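Local atomic coordinates of filamentous hemagglutinin (Bordetella pertussis, PDB entry 1RWR), a protein that acts as an adhesin; its secretion domain, a beta-helix, probably directs export through the two-partner secretion pathway. Residues Thr91-Gly96 and Ser115-Ser120; Gly151-Gly156 and Ser174-Lys179; Ala164-Leu169 and Ala214-Gly219. All coordinates share one frame; numbering follows the deposited sequence.

Contacts 1 and 3 each join parallel strands of the beta-helix, but on opposite sides of the chain's centre, with centres 26 Å apart. Contact 3 is the most buried. It combines a backbone ladder with leucine packing on isoleucine and alanine, and its polar side is bridged by water. Contact 1 is partly buried, and its ladder ends in two hydrogen bonds from the Asn118 side-chain amide. Contact 2 is also partly buried. Only one bridge is left there, and side-chain bonds from Asn153, Thr155 and Lys176 hold a loop. Contacts 1 and 2 touch where Ser115 meets Asn153. Contacts 2 and 3 alternate along the chain, yet their nearest atoms are about 8 Å apart.

Contact 1 of 3, residues Thr91-Gly96 and Ser115-Ser120; sequences TLEVYG and STLNAS
Asn118 reaches across to the end of strand 91-96 with its amide. ND2 donates to Val94 O at 3.0 Å and to Gly96 O at 2.9 Å. Both oxygens lie close to the amide plane of Asn118, whereas ND2 stands above the carbonyl plane of each. Two bonds therefore fix how the amide is turned. CG lies anti to the backbone N (chi1 -161°), which carries the group over to strand 91-96. Asn118 itself has a positive phi and breaks the ladder. Before it, the backbone bonds are regular: Leu92 N to Ser115 O, Leu117 N to Leu92 O, and Val94 N to Leu117 O. On one face Leu117 crosses Thr91 at a slant, with CG 3.7 Å from Thr91 CG2. Leu117 CB also meets Glu93 CG at 4.1 Å. The Glu93 carboxylate runs on to the backbone N of Arg58 and Ile59. The Thr91 and Ser115 hydroxyls come together on the same face. Leu92 and Thr116 are on the other face and both touch Leu122. Val94 CB sits 3.4 Å from Asn118 O. Side chains stacked in register on parallel strands of successive coils are the mark of a right-handed beta-helix, the fold of this secretion domain.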
ATOM      1  N   THR A  91      12.858   4.341   4.589  1.00 13.19           N
ATOM      2  CA  THR A  91      12.625   2.959   4.998  1.00 12.00           C
ATOM      3  C   THR A  91      11.692   2.896   6.177  1.00 11.74           C
ATOM      4  O   THR A  91      11.913   3.566   7.175  1.00 12.51           O
ATOM      5  CB  THR A  91      13.897   2.308   5.408  1.00 13.01           C
ATOM      6  OG1 THR A  91      14.822   2.297   4.314  1.00 14.18           O
ATOM      7  CG2 THR A  91      13.650   0.825   5.778  1.00 13.60           C
ATOM      8  N   LEU A  92      10.656   2.081   6.068  1.00 11.20           N
ATOM      9  CA  LEU A  92       9.787   1.773   7.178  1.00 11.40           C
ATOM     10  C   LEU A  92      10.355   0.511   7.828  1.00 11.71           C
ATOM     11  O   LEU A  92      10.177  -0.575   7.294  1.00 12.43           O
ATOM     12  CB  LEU A  92       8.365   1.530   6.698  1.00 12.01           C
ATOM     13  CG  LEU A  92       7.692   2.544   5.772  1.00 11.79           C
ATOM     14  CD1 LEU A  92       6.249   2.149   5.444  1.00 12.95           C
ATOM     15  CD2 LEU A  92       7.730   3.911   6.410  1.00 14.49           C
ATOM     16  N   GLU A  93      11.027   0.684   8.965  1.00 12.05           N
ATOM     17  CA  GLU A  93      11.641  -0.422   9.673  1.00 12.08           C
ATOM     18  C   GLU A  93      10.793  -0.802  10.886  1.00 12.31           C
ATOM     19  O   GLU A  93      10.339   0.040  11.627  1.00 14.48           O
ATOM     20  CB  GLU A  93      13.052  -0.085  10.132  1.00 13.18           C
ATOM     21  CG  GLU A  93      13.697  -1.204  10.962  1.00 14.12           C
ATOM     22  CD  GLU A  93      15.169  -1.017  11.230  1.00 17.79           C
ATOM     23  OE1 GLU A  93      15.773   0.023  10.882  1.00 18.67           O
ATOM     24  OE2 GLU A  93      15.761  -1.955  11.817  1.00 17.09           O
ATOM     25  N   VAL A  94      10.601  -2.104  11.059  1.00 12.94           N
ATOM     26  CA  VAL A  94       9.996  -2.637  12.267  1.00 12.21           C
ATOM     27  C   VAL A  94      11.114  -3.214  13.112  1.00 13.24           C
ATOM     28  O   VAL A  94      11.836  -4.115  12.675  1.00 13.91           O
ATOM     29  CB  VAL A  94       8.902  -3.696  11.981  1.00 12.83           C
ATOM     30  CG1 VAL A  94       8.226  -4.136  13.271  1.00 13.32           C
ATOM     31  CG2 VAL A  94       7.842  -3.162  11.044  1.00 13.18           C
ATOM     32  N   TYR A  95      11.292  -2.640  14.294  1.00 13.32           N
ATOM     33  CA  TYR A  95      12.228  -3.191  15.264  1.00 14.16           C
ATOM     34  C   TYR A  95      11.453  -4.205  16.118  1.00 13.94           C
ATOM     35  O   TYR A  95      10.424  -3.908  16.702  1.00 15.44           O
ATOM     36  CB  TYR A  95      12.883  -2.125  16.130  1.00 14.31           C
ATOM     37  CG  TYR A  95      13.612  -2.716  17.311  1.00 14.06           C
ATOM     38  CD1 TYR A  95      14.796  -3.384  17.132  1.00 14.53           C
ATOM     39  CD2 TYR A  95      13.108  -2.615  18.610  1.00 15.66           C
ATOM     40  CE1 TYR A  95      15.468  -3.999  18.237  1.00 16.99           C
ATOM     41  CE2 TYR A  95      13.789  -3.209  19.717  1.00 16.07           C
ATOM     42  CZ  TYR A  95      14.944  -3.910  19.506  1.00 17.65           C
ATOM     43  OH  TYR A  95      15.600  -4.500  20.577  1.00 21.59           O
ATOM     44  N   GLY A  96      12.065  -5.373  16.264  1.00 14.97           N
ATOM     45  CA  GLY A  96      11.478  -6.449  17.066  1.00 14.61           C
ATOM     46  C   GLY A  96      10.827  -7.508  16.186  1.00 14.15           C
ATOM     47  O   GLY A  96      11.385  -7.964  15.188  1.00 14.68           O
ATOM     48  N   SER A 115      10.823   2.071   1.068  1.00 13.30           N
ATOM     49  CA  SER A 115      11.190   0.655   1.219  1.00 13.76           C
ATOM     50  C   SER A 115      10.785   0.208   2.625  1.00 13.48           C
ATOM     51  O   SER A 115      10.233   1.003   3.423  1.00 12.65           O
ATOM     52  CB  SER A 115      12.690   0.440   0.977  1.00 15.41           C
ATOM     53  OG  SER A 115      13.395   1.170   1.924  1.00 19.06           O
ATOM     54  N   THR A 116      11.060  -1.049   2.948  1.00 13.55           N
ATOM     55  CA  THR A 116      10.746  -1.572   4.281  1.00 12.94           C
ATOM     56  C   THR A 116      11.848  -2.508   4.775  1.00 13.19           C
ATOM     57  O   THR A 116      12.622  -3.047   3.972  1.00 13.06           O
ATOM     58  CB  THR A 116       9.388  -2.336   4.330  1.00 13.28           C
ATOM     59  OG1 THR A 116       9.465  -3.541   3.565  1.00 14.04           O
ATOM     60  CG2 THR A 116       8.220  -1.551   3.746  1.00 12.22           C
ATOM     61  N   LEU A 117      11.859  -2.731   6.086  1.00 13.39           N
ATOM     62  CA  LEU A 117      12.728  -3.700   6.714  1.00 13.75           C
ATOM     63  C   LEU A 117      11.935  -4.349   7.838  1.00 13.29           C
ATOM     64  O   LEU A 117      11.450  -3.665   8.733  1.00 13.15           O
ATOM     65  CB  LEU A 117      13.987  -3.026   7.296  1.00 15.14           C
ATOM     66  CG  LEU A 117      15.016  -2.523   6.298  1.00 20.34           C
ATOM     67  CD1 LEU A 117      16.109  -1.724   6.994  1.00 24.15           C
ATOM     68  CD2 LEU A 117      15.658  -3.721   5.583  1.00 24.30           C
ATOM     69  N   ASN A 118      11.846  -5.672   7.805  1.00 12.97           N
ATOM     70  CA  ASN A 118      11.189  -6.449   8.846  1.00 12.97           C
ATOM     71  C   ASN A 118       9.699  -6.173   8.935  1.00 13.29           C
ATOM     72  O   ASN A 118       9.109  -6.366   9.953  1.00 13.70           O
ATOM     73  CB  ASN A 118      11.869  -6.277  10.217  1.00 13.17           C
ATOM     74  CG  ASN A 118      11.521  -7.405  11.205  1.00 14.24           C
ATOM     75  OD1 ASN A 118      11.367  -8.583  10.805  1.00 15.43           O
ATOM     76  ND2 ASN A 118      11.388  -7.047  12.488  1.00 12.95           N
ATOM     77  N   ALA A 119       9.098  -5.727   7.827  1.00 13.11           N
ATOM     78  CA  ALA A 119       7.653  -5.692   7.673  1.00 12.86           C
ATOM     79  C   ALA A 119       7.235  -6.933   6.885  1.00 12.55           C
ATOM     80  O   ALA A 119       7.835  -7.275   5.863  1.00 12.48           O
ATOM     81  CB  ALA A 119       7.232  -4.429   6.909  1.00 13.71           C
ATOM     82  N   SER A 120       6.215  -7.632   7.369  1.00 12.08           N
ATOM     83  CA  SER A 120       5.716  -8.798   6.683  1.00 12.70           C
ATOM     84  C   SER A 120       5.087  -8.454   5.353  1.00 11.88           C
ATOM     85  O   SER A 120       5.224  -9.185   4.387  1.00 10.16           O
ATOM     86  CB  SER A 120       4.634  -9.458   7.550  1.00 14.10           C
ATOM     87  OG  SER A 120       5.058  -9.493   8.873  1.00 20.73           O
TER

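Contact 2 of 3, residues Gly151-Gly156 and Ser174-Lys179; sequences GVNATG and SSKQGK
Lys176 lies over one face of the Asn153 amide. Its chain crosses the group at about a right angle. CG stands 3.9 Å from Asn153 ND2, and NZ donates to Asn153 OD1 at 2.9 Å. The ammonium comes in from above the carbonyl plane, 71° out of it. Bends at chi3 and chi4 turn NZ back over the oxygen. Ser115 lies on the other side of the amide plane, displaced from the group, with its CB packed on the backbone O of Asn153. The edge of the amide is used by its own segment: ND2 donates to Thr155 OG1 at 2.6 Å, and this oxygen is nearly in the amide plane. Thr155 OG1 also accepts from Lys176 N at 2.8 Å. Two N-H groups thus grip one hydroxyl oxygen, one from each segment. The bond to Thr155 OG1 fixes how the amide is turned, and the lysine chain lies across its face.

The remaining contacts are simpler. One parallel bridge joins the backbones, with Ser174 N bonded to Val152 O and Ala154 N to Ser174 O at 2.8 Å. A water bridges Val152 O and Ser174 OG. Thr155 CG2 rests on Lys179 CB at 3.7 Å, the two side chains meeting at a slant. Lys179 closes a type II beta turn through its N, bonded to Lys176 O. The Ser175 hydroxyl has its partner in Ala182 N.

No helix borders this site. Strand 152-153 is bonded on one side to Leu114, at the start of strand 114-117, and on the other to strand 173-174. Ser174 leans on Tyr226 of strand 225-226. The loop from Ser175 onward then leads to strand 183-188. Ala182 in this loop touches Ala154, and Leu181 touches Ser175.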
ATOM      1  N   GLY A 151       9.511   5.945  -6.400  1.00 12.74           N
ATOM      2  CA  GLY A 151       8.952   4.619  -6.502  1.00 12.41           C
ATOM      3  C   GLY A 151       8.896   3.917  -5.167  1.00 12.03           C
ATOM      4  O   GLY A 151       9.076   4.531  -4.088  1.00 11.28           O
ATOM      5  N   VAL A 152       8.628   2.628  -5.260  1.00 11.49           N
ATOM      6  CA  VAL A 152       8.535   1.742  -4.110  1.00 11.49           C
ATOM      7  C   VAL A 152       9.382   0.516  -4.362  1.00 11.64           C
ATOM      8  O   VAL A 152       9.252  -0.182  -5.394  1.00 12.92           O
ATOM      9  CB  VAL A 152       7.078   1.309  -3.802  1.00 11.39           C
ATOM     10  CG1 VAL A 152       7.063   0.276  -2.658  1.00 12.22           C
ATOM     11  CG2 VAL A 152       6.208   2.509  -3.497  1.00 12.34           C
ATOM     12  N   ASN A 153      10.233   0.234  -3.396  1.00 12.10           N
ATOM     13  CA  ASN A 153      10.962  -1.031  -3.302  1.00 12.23           C
ATOM     14  C   ASN A 153      10.220  -1.955  -2.330  1.00 11.95           C
ATOM     15  O   ASN A 153      10.305  -1.776  -1.131  1.00 12.50           O
ATOM     16  CB  ASN A 153      12.369  -0.766  -2.765  1.00 12.93           C
ATOM     17  CG  ASN A 153      13.208  -2.046  -2.594  1.00 14.13           C
ATOM     18  OD1 ASN A 153      14.285  -2.008  -1.930  1.00 21.34           O
ATOM     19  ND2 ASN A 153      12.779  -3.120  -3.154  1.00 12.33           N
ATOM     20  N   ALA A 154       9.566  -2.965  -2.868  1.00 11.91           N
ATOM     21  CA  ALA A 154       8.742  -3.904  -2.101  1.00 11.42           C
ATOM     22  C   ALA A 154       9.477  -5.182  -1.633  1.00 12.70           C
ATOM     23  O   ALA A 154       8.851  -6.095  -1.086  1.00 12.80           O
ATOM     24  CB  ALA A 154       7.541  -4.264  -2.923  1.00 12.04           C
ATOM     25  N   THR A 155      10.791  -5.222  -1.854  1.00 13.23           N
ATOM     26  CA  THR A 155      11.599  -6.380  -1.551  1.00 14.29           C
ATOM     27  C   THR A 155      11.364  -6.785  -0.102  1.00 15.07           C
ATOM     28  O   THR A 155      11.454  -5.940   0.795  1.00 15.34           O
ATOM     29  CB  THR A 155      13.044  -6.060  -1.760  1.00 14.19           C
ATOM     30  OG1 THR A 155      13.237  -5.655  -3.131  1.00 12.88           O
ATOM     31  CG2 THR A 155      13.906  -7.344  -1.592  1.00 15.34           C
ATOM     32  N   GLY A 156      11.087  -8.068   0.119  1.00 15.72           N
ATOM     33  CA  GLY A 156      10.939  -8.566   1.488  1.00 15.61           C
ATOM     34  C   GLY A 156       9.515  -8.638   2.007  1.00 15.22           C
ATOM     35  O   GLY A 156       9.268  -9.191   3.084  1.00 16.19           O
ATOM     36  N   SER A 174       8.539  -2.286  -7.522  1.00 13.30           N
ATOM     37  CA  SER A 174       9.262  -3.524  -7.857  1.00 14.46           C
ATOM     38  C   SER A 174       9.953  -4.101  -6.661  1.00 13.92           C
ATOM     39  O   SER A 174      10.085  -3.476  -5.613  1.00 12.69           O
ATOM     40  CB  SER A 174      10.326  -3.280  -8.937  1.00 15.82           C
ATOM     41  OG  SER A 174      11.315  -2.457  -8.363  1.00 19.56           O
ATOM     42  N   SER A 175      10.399  -5.329  -6.806  1.00 14.83           N
ATOM     43  CA  SER A 175      11.321  -5.877  -5.866  1.00 15.36           C
ATOM     44  C   SER A 175      12.626  -6.060  -6.630  1.00 17.37           C
ATOM     45  O   SER A 175      12.638  -6.183  -7.851  1.00 15.74           O
ATOM     46  CB  SER A 175      10.860  -7.208  -5.304  1.00 15.21           C
ATOM     47  OG  SER A 175       9.614  -7.080  -4.626  1.00 15.30           O
ATOM     48  N   LYS A 176      13.710  -6.147  -5.885  1.00 19.60           N
ATOM     49  CA  LYS A 176      15.026  -6.169  -6.509  1.00 21.67           C
ATOM     50  C   LYS A 176      15.274  -7.479  -7.208  1.00 22.46           C
ATOM     51  O   LYS A 176      14.810  -8.558  -6.799  1.00 21.22           O
ATOM     52  CB  LYS A 176      16.103  -5.859  -5.474  1.00 22.57           C
ATOM     53  CG  LYS A 176      15.980  -4.463  -4.961  1.00 25.92           C
ATOM     54  CD  LYS A 176      17.140  -4.098  -4.042  1.00 31.58           C
ATOM     55  CE  LYS A 176      17.515  -2.631  -4.175  1.00 34.70           C
ATOM     56  NZ  LYS A 176      16.434  -1.710  -3.807  1.00 37.95           N
ATOM     57  N   GLN A 177      16.055  -7.357  -8.284  1.00 24.02           N
ATOM     58  CA  GLN A 177      16.283  -8.419  -9.228  1.00 25.39           C
ATOM     59  C   GLN A 177      16.818  -9.650  -8.483  1.00 25.79           C
ATOM     60  O   GLN A 177      17.777  -9.566  -7.713  1.00 25.26           O
ATOM     61  CB  GLN A 177      17.267  -7.915 -10.321  1.00 25.59           C
ATOM     62  CG  GLN A 177      17.265  -8.765 -11.584  1.00 27.19           C
ATOM     63  CD  GLN A 177      16.137  -8.380 -12.491  1.00 29.01           C
ATOM     64  OE1 GLN A 177      15.144  -9.118 -12.607  1.00 33.18           O
ATOM     65  NE2 GLN A 177      16.242  -7.214 -13.082  1.00 28.95           N
ATOM     66  N   GLY A 178      16.139 -10.778  -8.660  1.00 26.75           N
ATOM     67  CA  GLY A 178      16.535 -12.013  -8.000  1.00 28.61           C
ATOM     68  C   GLY A 178      16.232 -12.176  -6.519  1.00 29.83           C
ATOM     69  O   GLY A 178      16.571 -13.221  -5.938  1.00 30.60           O
ATOM     70  N   LYS A 179      15.584 -11.185  -5.909  1.00 30.37           N
ATOM     71  CA  LYS A 179      15.283 -11.187  -4.466  1.00 31.11           C
ATOM     72  C   LYS A 179      13.818 -11.612  -4.285  1.00 30.79           C
ATOM     73  O   LYS A 179      13.114 -11.828  -5.272  1.00 29.93           O
ATOM     74  CB  LYS A 179      15.541  -9.798  -3.871  1.00 32.14           C
ATOM     75  CG  LYS A 179      16.873  -9.603  -3.153  1.00 34.39           C
ATOM     76  CD  LYS A 179      17.944 -10.547  -3.594  1.00 35.05           C
ATOM     77  CE  LYS A 179      19.302 -10.094  -3.098  1.00 35.78           C
ATOM     78  NZ  LYS A 179      20.116  -9.649  -4.235  1.00 36.42           N
TER
HETATM   79  O   HOH W   1      11.119   0.613  -7.778  1.00 30.35           O

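Contact 3 of 3, residues Ala164-Leu169 and Ala214-Gly219; sequences ARLVKL and AYAIDG
Leu169 and Ile217 meet on the buried face, crossing at a slant, with CD1 of Leu169 4.0 Å from CG2 of Ile217. Ile217 presents CG2, the branch anti to its backbone N; CG1 is anti to the carbonyl carbon. Leu169 CB lies on Gly219 CA at 3.7 Å, a close approach that glycine allows. Leu166 lays CD2 against Ala216 CA, also at 3.7 Å. Backbone hydrogen bonds make the ladder: Val167 N to Ala216 O at 2.8 Å, Asp218 N to Val167 O, and Leu169 N to Asp218 O at 2.9 Å. The first two run nearly straight onto their carbonyls. Water links the polar side. Lys168 NZ donates to a water at 2.8 Å, which is also near Val167 O and Tyr215 O. A second water donates to Asp218 OD2 and makes only a weak bond with Lys168 NZ. NZ and OD2 themselves are 5.1 Å apart, so no direct salt bridge forms. Asp218 OD1 instead pairs with Arg242. Strand 166-169 stands between strands 144-147 and 215-219, and strand 240-243 follows next. Val167 and Ile217 both pack inward on Val186 of strand 183-188, part of another sheet.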
ATOM      1  N   ALA A 164      -7.241   2.861  -2.439  1.00 11.85           N
ATOM      2  CA  ALA A 164      -7.565   4.298  -2.381  1.00 11.74           C
ATOM      3  C   ALA A 164      -8.698   4.595  -3.330  1.00 11.27           C
ATOM      4  O   ALA A 164      -9.097   3.727  -4.133  1.00 10.43           O
ATOM      5  CB  ALA A 164      -6.348   5.141  -2.736  1.00 12.56           C
ATOM      6  N   ARG A 165      -9.244   5.811  -3.265  1.00 10.98           N
ATOM      7  CA  ARG A 165     -10.314   6.136  -4.181  1.00 11.72           C
ATOM      8  C   ARG A 165      -9.755   6.261  -5.585  1.00 11.62           C
ATOM      9  O   ARG A 165     -10.341   5.753  -6.523  1.00 11.12           O
ATOM     10  CB  ARG A 165     -11.072   7.388  -3.752  1.00 12.16           C
ATOM     11  CG  ARG A 165     -12.408   7.601  -4.495  1.00 13.44           C
ATOM     12  CD  ARG A 165     -13.471   6.557  -4.069  1.00 14.25           C
ATOM     13  NE  ARG A 165     -14.649   6.490  -4.929  1.00 14.62           N
ATOM     14  CZ  ARG A 165     -15.777   7.240  -4.790  1.00 15.60           C
ATOM     15  NH1 ARG A 165     -15.864   8.229  -3.923  1.00 14.99           N
ATOM     16  NH2 ARG A 165     -16.801   7.031  -5.604  1.00 15.68           N
ATOM     17  N   LEU A 166      -8.646   6.966  -5.687  1.00 11.48           N
ATOM     18  CA  LEU A 166      -7.880   7.106  -6.925  1.00 11.40           C
ATOM     19  C   LEU A 166      -6.418   6.770  -6.681  1.00 12.03           C
ATOM     20  O   LEU A 166      -5.879   6.989  -5.598  1.00 11.32           O
ATOM     21  CB  LEU A 166      -7.940   8.548  -7.433  1.00 13.04           C
ATOM     22  CG  LEU A 166      -9.323   9.141  -7.740  1.00 14.15           C
ATOM     23  CD1 LEU A 166      -9.154  10.627  -8.096  1.00 15.87           C
ATOM     24  CD2 LEU A 166     -10.081   8.396  -8.856  1.00 13.90           C
ATOM     25  N   VAL A 167      -5.745   6.308  -7.720  1.00 11.81           N
ATOM     26  CA  VAL A 167      -4.328   5.968  -7.602  1.00 11.54           C
ATOM     27  C   VAL A 167      -3.587   6.484  -8.830  1.00 11.96           C
ATOM     28  O   VAL A 167      -4.034   6.277  -9.952  1.00 11.91           O
ATOM     29  CB  VAL A 167      -4.082   4.464  -7.411  1.00 11.20           C
ATOM     30  CG1 VAL A 167      -2.577   4.180  -7.247  1.00 11.40           C
ATOM     31  CG2 VAL A 167      -4.850   3.932  -6.253  1.00 12.08           C
ATOM     32  N   LYS A 168      -2.475   7.172  -8.596  1.00 12.96           N
ATOM     33  CA  LYS A 168      -1.598   7.660  -9.672  1.00 14.06           C
ATOM     34  C   LYS A 168      -0.242   6.967  -9.520  1.00 12.84           C
ATOM     35  O   LYS A 168       0.336   6.976  -8.427  1.00 12.85           O
ATOM     36  CB  LYS A 168      -1.473   9.161  -9.585  1.00 14.52           C
ATOM     37  CG  LYS A 168      -2.843   9.826  -9.862  1.00 19.25           C
ATOM     38  CD  LYS A 168      -2.850  11.313  -9.739  1.00 26.44           C
ATOM     39  CE  LYS A 168      -4.230  11.919 -10.204  1.00 30.74           C
ATOM     40  NZ  LYS A 168      -5.266  11.026 -10.916  1.00 30.35           N
ATOM     41  N   LEU A 169       0.231   6.354 -10.605  1.00 12.89           N
ATOM     42  CA  LEU A 169       1.475   5.597 -10.611  1.00 12.27           C
ATOM     43  C   LEU A 169       2.470   6.288 -11.526  1.00 12.62           C
ATOM     44  O   LEU A 169       2.414   6.117 -12.749  1.00 12.66           O
ATOM     45  CB  LEU A 169       1.235   4.174 -11.055  1.00 12.67           C
ATOM     46  CG  LEU A 169       0.201   3.387 -10.238  1.00 12.65           C
ATOM     47  CD1 LEU A 169      -0.223   2.115 -10.939  1.00 15.14           C
ATOM     48  CD2 LEU A 169       0.743   3.138  -8.808  1.00 14.89           C
ATOM     49  N   ALA A 214     -12.883   9.156 -16.651  1.00 20.04           N
ATOM     50  CA  ALA A 214     -11.629   9.524 -16.003  1.00 18.98           C
ATOM     51  C   ALA A 214     -11.021   8.224 -15.496  1.00 17.95           C
ATOM     52  O   ALA A 214     -11.677   7.171 -15.521  1.00 17.39           O
ATOM     53  CB  ALA A 214     -11.847  10.554 -14.888  1.00 20.17           C
ATOM     54  N   TYR A 215      -9.745   8.289 -15.092  1.00 16.55           N
ATOM     55  CA  TYR A 215      -8.997   7.115 -14.742  1.00 15.79           C
ATOM     56  C   TYR A 215      -8.891   6.982 -13.236  1.00 15.03           C
ATOM     57  O   TYR A 215      -8.309   7.836 -12.597  1.00 16.92           O
ATOM     58  CB  TYR A 215      -7.597   7.196 -15.365  1.00 16.03           C
ATOM     59  CG  TYR A 215      -7.712   7.189 -16.847  1.00 17.62           C
ATOM     60  CD1 TYR A 215      -8.178   6.077 -17.495  1.00 20.49           C
ATOM     61  CD2 TYR A 215      -7.419   8.318 -17.584  1.00 20.41           C
ATOM     62  CE1 TYR A 215      -8.321   6.052 -18.878  1.00 22.80           C
ATOM     63  CE2 TYR A 215      -7.551   8.312 -18.960  1.00 24.37           C
ATOM     64  CZ  TYR A 215      -8.019   7.181 -19.595  1.00 24.94           C
ATOM     65  OH  TYR A 215      -8.159   7.184 -20.953  1.00 27.87           O
ATOM     66  N   ALA A 216      -9.457   5.919 -12.673  1.00 13.47           N
ATOM     67  CA  ALA A 216      -9.319   5.621 -11.258  1.00 12.86           C
ATOM     68  C   ALA A 216      -7.909   5.158 -10.882  1.00 12.19           C
ATOM     69  O   ALA A 216      -7.436   5.419  -9.768  1.00 12.34           O
ATOM     70  CB  ALA A 216     -10.322   4.554 -10.879  1.00 13.03           C
ATOM     71  N   ILE A 217      -7.260   4.471 -11.812  1.00 12.49           N
ATOM     72  CA  ILE A 217      -5.832   4.124 -11.718  1.00 11.92           C
ATOM     73  C   ILE A 217      -5.237   4.721 -12.973  1.00 12.25           C
ATOM     74  O   ILE A 217      -5.722   4.445 -14.091  1.00 11.45           O
ATOM     75  CB  ILE A 217      -5.590   2.601 -11.684  1.00 12.73           C
ATOM     76  CG1 ILE A 217      -6.294   1.988 -10.470  1.00 11.93           C
ATOM     77  CG2 ILE A 217      -4.093   2.302 -11.710  1.00 13.98           C
ATOM     78  CD1 ILE A 217      -6.278   0.489 -10.371  1.00 12.41           C
ATOM     79  N   ASP A 218      -4.217   5.533 -12.808  1.00 11.93           N
ATOM     80  CA  ASP A 218      -3.534   6.136 -13.931  1.00 12.71           C
ATOM     81  C   ASP A 218      -2.043   6.031 -13.740  1.00 13.18           C
ATOM     82  O   ASP A 218      -1.490   6.697 -12.901  1.00 13.37           O
ATOM     83  CB  ASP A 218      -3.977   7.588 -14.050  1.00 13.32           C
ATOM     84  CG  ASP A 218      -3.614   8.209 -15.363  1.00 15.93           C
ATOM     85  OD1 ASP A 218      -3.039   7.539 -16.229  1.00 17.71           O
ATOM     86  OD2 ASP A 218      -3.857   9.425 -15.572  1.00 18.94           O
ATOM     87  N   GLY A 219      -1.426   5.122 -14.495  1.00 14.32           N
ATOM     88  CA  GLY A 219       0.014   4.927 -14.482  1.00 15.06           C
ATOM     89  C   GLY A 219       0.636   5.447 -15.770  1.00 15.37           C
ATOM     90  O   GLY A 219       0.156   5.163 -16.842  1.00 16.01           O
TER
HETATM   91  O   HOH W   2      -6.070   8.307 -10.936  1.00 16.85           O
HETATM   92  O   HOH W   3      -5.794  11.034 -14.284  1.00 31.72           O